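Local coordinates for protein histidine acid phosphatase (Bifidobacterium longum subsp. infantis, PDB 6RXD) that probably removes phosphate groups from inositol polyphosphates such as phytate, and from 2,3-bisphosphoglycerate, as a histidine acid phosphatase, at residues Y214-I224 with E356-T367. Numbering follows the deposited sequence. Where two conformers were deposited one is given.
Sequences YQNFVANDATI and EKGPSYAGQNET
An N-cap at the junction of helices 206-220 and 222-232 meets the loop that follows helix 339-357, through Asp221 and Tyr361. The carboxylate of Asp221 serves both sides. OD2 of Asp221 caps its own helix by accepting from Ile224 N at 2.8 Å, and the bond is nearly straight (173°). OD1 of Asp221 accepts from Tyr361 OH at 2.5 Å; the hydroxyl comes to the syn side, somewhat out of the carboxylate plane. The Tyr361 ring lies between two residues. Thr223 CB sits over the centre of one face, 3.8 Å from the ring centroid, and Gln364 CG covers the opposite face. Ile224 CG1 touches the ring edge at Tyr361 CE2. Without the phenol ring, as with an alanine here, Asp221 OD1 is likely to lose this donor and a gap to open between Thr223 and Gln364.

Phe217 has CG anti to its backbone N (chi1 179°), which carries the ring to the loop. Glu366 CB sits over one face of the Phe217 ring in a CH-pi contact, 3.5 Å from its centroid. Asp221 CB lies off-centre over the other face. Gln364 is tied to its own loop: its OE1 accepts from Thr367 N at 3.0 Å, and its NE2 donates to Tyr361 O. These bonds hold the amide with OE1 near Phe217 CE2. One turn earlier, Tyr214 OH donates to Glu356 O at 2.6 Å, from above the carbonyl plane.

Glu356 is a zinc ligand in another structure of this protein, with Glu228 and Glu352. That site carries no zinc here. Lys357 extends to a salt bridge with Glu401 of helix 400-410. The contact thus joins the bend between helices 206-220 and 222-232 to the end of helix 339-357 and its loop, with helix 400-410 packed against Lys357 and Pro359.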
loop_
_atom_site.group_PDB
_atom_site.type_symbol
_atom_site.label_atom_id
_atom_site.label_comp_id
_atom_site.label_asym_id
_atom_site.label_seq_id
_atom_site.Cartn_x
_atom_site.Cartn_y
_atom_site.Cartn_z
ATOM N N TYR A 214 -13.811 0.848 14.763
ATOM C CA TYR A 214 -13.075 -0.115 13.946
ATOM C C TYR A 214 -11.972 -0.830 14.736
ATOM O O TYR A 214 -11.852 -2.055 14.665
ATOM C CB TYR A 214 -12.499 0.558 12.689
ATOM C CG TYR A 214 -11.422 -0.272 12.011
ATOM C CD1 TYR A 214 -11.755 -1.303 11.137
ATOM C CD2 TYR A 214 -10.074 -0.022 12.251
ATOM C CE1 TYR A 214 -10.761 -2.072 10.515
ATOM C CE2 TYR A 214 -9.086 -0.784 11.658
ATOM C CZ TYR A 214 -9.436 -1.809 10.790
ATOM O OH TYR A 214 -8.445 -2.563 10.207
ATOM N N GLN A 215 -11.166 -0.081 15.482
ATOM C CA GLN A 215 -10.104 -0.713 16.267
ATOM C C GLN A 215 -10.674 -1.676 17.311
ATOM O O GLN A 215 -10.130 -2.764 17.520
ATOM C CB GLN A 215 -9.197 0.337 16.920
ATOM C CG GLN A 215 -8.344 1.112 15.912
ATOM C CD GLN A 215 -7.298 0.246 15.234
ATOM O OE1 GLN A 215 -6.883 -0.780 15.777
ATOM N NE2 GLN A 215 -6.864 0.655 14.045
ATOM N N ASN A 216 -11.769 -1.283 17.959
ATOM C CA ASN A 216 -12.438 -2.178 18.906
ATOM C C ASN A 216 -13.011 -3.414 18.219
ATOM O O ASN A 216 -12.939 -4.527 18.751
ATOM C CB ASN A 216 -13.528 -1.439 19.691
ATOM C CG ASN A 216 -12.954 -0.489 20.725
ATOM O OD1 ASN A 216 -11.825 -0.665 21.184
ATOM N ND2 ASN A 216 -13.729 0.526 21.095
ATOM N N PHE A 217 -13.553 -3.220 17.022
ATOM C CA PHE A 217 -14.109 -4.333 16.266
ATOM C C PHE A 217 -13.073 -5.406 15.953
ATOM O O PHE A 217 -13.264 -6.579 16.291
ATOM C CB PHE A 217 -14.738 -3.844 14.970
ATOM C CG PHE A 217 -15.307 -4.951 14.133
ATOM C CD1 PHE A 217 -16.501 -5.560 14.488
ATOM C CD2 PHE A 217 -14.639 -5.391 12.995
ATOM C CE1 PHE A 217 -17.025 -6.587 13.724
ATOM C CE2 PHE A 217 -15.161 -6.418 12.223
ATOM C CZ PHE A 217 -16.355 -7.014 12.587
ATOM N N VAL A 218 -11.975 -5.015 15.313
ATOM C CA VAL A 218 -10.971 -5.996 14.909
ATOM C C VAL A 218 -10.260 -6.635 16.100
ATOM O O VAL A 218 -9.878 -7.804 16.038
ATOM C CB VAL A 218 -9.942 -5.436 13.895
ATOM C CG1 VAL A 218 -10.631 -4.999 12.619
ATOM C CG2 VAL A 218 -9.158 -4.291 14.501
ATOM N N ALA A 219 -10.109 -5.885 17.191
ATOM C CA ALA A 219 -9.436 -6.414 18.372
ATOM C C ALA A 219 -10.236 -7.538 19.021
ATOM O O ALA A 219 -9.657 -8.473 19.579
ATOM C CB ALA A 219 -9.162 -5.307 19.387
ATOM N N ASN A 220 -11.561 -7.448 18.941
ATOM C CA ASN A 220 -12.433 -8.343 19.693
ATOM C C ASN A 220 -13.320 -9.266 18.872
ATOM O O ASN A 220 -14.111 -10.005 19.435
ATOM C CB ASN A 220 -13.329 -7.529 20.634
ATOM C CG ASN A 220 -12.539 -6.768 21.659
ATOM O OD1 ASN A 220 -11.614 -7.307 22.265
ATOM N ND2 ASN A 220 -12.875 -5.497 21.840
ATOM N N ASP A 221 -13.205 -9.231 17.547
ATOM C CA ASP A 221 -14.103 -10.037 16.721
ATOM C C ASP A 221 -13.731 -11.521 16.750
ATOM O O ASP A 221 -12.592 -11.892 16.462
ATOM C CB ASP A 221 -14.131 -9.523 15.282
ATOM C CG ASP A 221 -15.126 -10.277 14.423
ATOM O OD1 ASP A 221 -16.330 -9.923 14.432
ATOM O OD2 ASP A 221 -14.704 -11.241 13.756
ATOM N N ALA A 222 -14.708 -12.361 17.088
ATOM C CA ALA A 222 -14.473 -13.793 17.266
ATOM C C ALA A 222 -14.198 -14.517 15.950
ATOM O O ALA A 222 -13.430 -15.479 15.919
ATOM C CB ALA A 222 -15.652 -14.441 17.995
ATOM N N THR A 223 -14.831 -14.068 14.869
ATOM C CA THR A 223 -14.646 -14.727 13.579
ATOM C C THR A 223 -13.245 -14.483 13.055
ATOM O O THR A 223 -12.556 -15.419 12.647
ATOM C CB THR A 223 -15.688 -14.274 12.551
ATOM O OG1 THR A 223 -16.993 -14.566 13.059
ATOM C CG2 THR A 223 -15.491 -15.013 11.232
ATOM N N ILE A 224 -12.820 -13.221 13.068
ATOM C CA ILE A 224 -11.460 -12.879 12.650
ATOM C C ILE A 224 -10.422 -13.628 13.484
ATOM O O ILE A 224 -9.464 -14.175 12.940
ATOM C CB ILE A 224 -11.215 -11.349 12.703
ATOM C CG1 ILE A 224 -12.054 -10.660 11.626
ATOM C CG2 ILE A 224 -9.733 -11.022 12.524
ATOM C CD1 ILE A 224 -12.190 -9.140 11.769
ATOM N N GLU A 356 -8.433 -8.272 8.420
ATOM C CA GLU A 356 -8.407 -7.136 9.332
ATOM C C GLU A 356 -8.675 -5.811 8.631
ATOM O O GLU A 356 -9.166 -4.864 9.242
ATOM C CB GLU A 356 -7.055 -7.073 10.057
ATOM C CG GLU A 356 -6.782 -8.265 10.956
ATOM C CD GLU A 356 -5.367 -8.275 11.508
ATOM O OE1 GLU A 356 -4.702 -7.215 11.507
ATOM O OE2 GLU A 356 -4.915 -9.351 11.944
ATOM N N LYS A 357 -8.353 -5.749 7.338
ATOM C CA LYS A 357 -8.362 -4.482 6.603
ATOM C C LYS A 357 -9.099 -4.509 5.263
ATOM O O LYS A 357 -9.378 -3.453 4.689
ATOM C CB LYS A 357 -6.909 -4.029 6.378
ATOM C CG LYS A 357 -6.143 -3.865 7.697
ATOM C CD LYS A 357 -4.633 -3.731 7.524
ATOM C CE LYS A 357 -3.943 -3.607 8.884
ATOM N NZ LYS A 357 -2.459 -3.436 8.760
ATOM N N GLY A 358 -9.407 -5.701 4.771
ATOM C CA GLY A 358 -10.023 -5.846 3.465
ATOM C C GLY A 358 -11.483 -6.244 3.578
ATOM O O GLY A 358 -12.142 -5.919 4.565
ATOM N N PRO A 359 -11.998 -6.962 2.571
ATOM C CA PRO A 359 -13.413 -7.360 2.582
ATOM C C PRO A 359 -13.751 -8.224 3.802
ATOM O O PRO A 359 -14.881 -8.170 4.315
ATOM C CB PRO A 359 -13.553 -8.183 1.300
ATOM C CG PRO A 359 -12.492 -7.647 0.395
ATOM C CD PRO A 359 -11.324 -7.343 1.313
ATOM N N SER A 360 -12.773 -9.015 4.248
ATOM C CA SER A 360 -12.933 -9.873 5.426
ATOM C C SER A 360 -14.140 -10.798 5.263
ATOM O O SER A 360 -14.475 -11.195 4.147
ATOM C CB SER A 360 -13.031 -9.023 6.696
ATOM O OG SER A 360 -12.825 -9.819 7.866
ATOM N N TYR A 361 -14.785 -11.149 6.370
ATOM C CA TYR A 361 -15.807 -12.198 6.348
ATOM C C TYR A 361 -17.222 -11.696 6.052
ATOM O O TYR A 361 -17.562 -10.550 6.346
ATOM C CB TYR A 361 -15.769 -13.017 7.657
ATOM C CG TYR A 361 -16.278 -12.290 8.899
ATOM C CD1 TYR A 361 -17.620 -12.333 9.250
ATOM C CD2 TYR A 361 -15.412 -11.586 9.722
ATOM C CE1 TYR A 361 -18.089 -11.698 10.390
ATOM C CE2 TYR A 361 -15.871 -10.933 10.857
ATOM C CZ TYR A 361 -17.210 -10.995 11.186
ATOM O OH TYR A 361 -17.671 -10.359 12.320
ATOM N N ALA A 362 -18.041 -12.570 5.472
ATOM C CA ALA A 362 -19.415 -12.219 5.109
ATOM C C ALA A 362 -20.263 -11.980 6.353
ATOM O O ALA A 362 -20.124 -12.687 7.346
ATOM C CB ALA A 362 -20.033 -13.312 4.255
ATOM N N GLY A 363 -21.145 -10.988 6.287
ATOM C CA GLY A 363 -22.007 -10.675 7.412
ATOM C C GLY A 363 -21.596 -9.415 8.154
ATOM O O GLY A 363 -22.237 -9.037 9.136
ATOM N N GLN A 364 -20.520 -8.772 7.703
ATOM C CA GLN A 364 -20.074 -7.515 8.295
ATOM C C GLN A 364 -19.529 -6.572 7.221
ATOM O O GLN A 364 -19.110 -7.019 6.144
ATOM C CB GLN A 364 -19.004 -7.767 9.374
ATOM C CG GLN A 364 -17.699 -8.406 8.859
ATOM C CD GLN A 364 -16.743 -7.406 8.211
ATOM O OE1 GLN A 364 -16.600 -6.265 8.671
ATOM N NE2 GLN A 364 -16.094 -7.827 7.127
ATOM N N ASN A 365 -19.540 -5.273 7.507
ATOM C CA ASN A 365 -18.822 -4.311 6.669
ATOM C C ASN A 365 -17.965 -3.380 7.506
ATOM O O ASN A 365 -17.523 -2.335 7.026
ATOM C CB ASN A 365 -19.780 -3.492 5.790
ATOM C CG ASN A 365 -20.804 -2.710 6.602
ATOM O OD1 ASN A 365 -20.743 -2.661 7.831
ATOM N ND2 ASN A 365 -21.748 -2.083 5.909
ATOM N N GLU A 366 -17.748 -3.756 8.764
ATOM C CA GLU A 366 -16.986 -2.942 9.706
ATOM C C GLU A 366 -15.540 -2.758 9.270
ATOM O O GLU A 366 -14.922 -1.731 9.544
ATOM C CB GLU A 366 -17.026 -3.568 11.106
ATOM C CG GLU A 366 -18.401 -3.576 11.744
ATOM C CD GLU A 366 -18.959 -2.182 11.933
ATOM O OE1 GLU A 366 -20.166 -1.987 11.678
ATOM O OE2 GLU A 366 -18.193 -1.281 12.335
ATOM N N THR A 367 -14.989 -3.763 8.601
ATOM C CA THR A 367 -13.586 -3.671 8.196
ATOM C C THR A 367 -13.312 -2.613 7.129
ATOM O O THR A 367 -12.213 -2.075 7.070
ATOM C CB THR A 367 -13.018 -5.018 7.715
ATOM O OG1 THR A 367 -13.812 -5.510 6.630
ATOM C CG2 THR A 367 -13.001 -6.037 8.842
#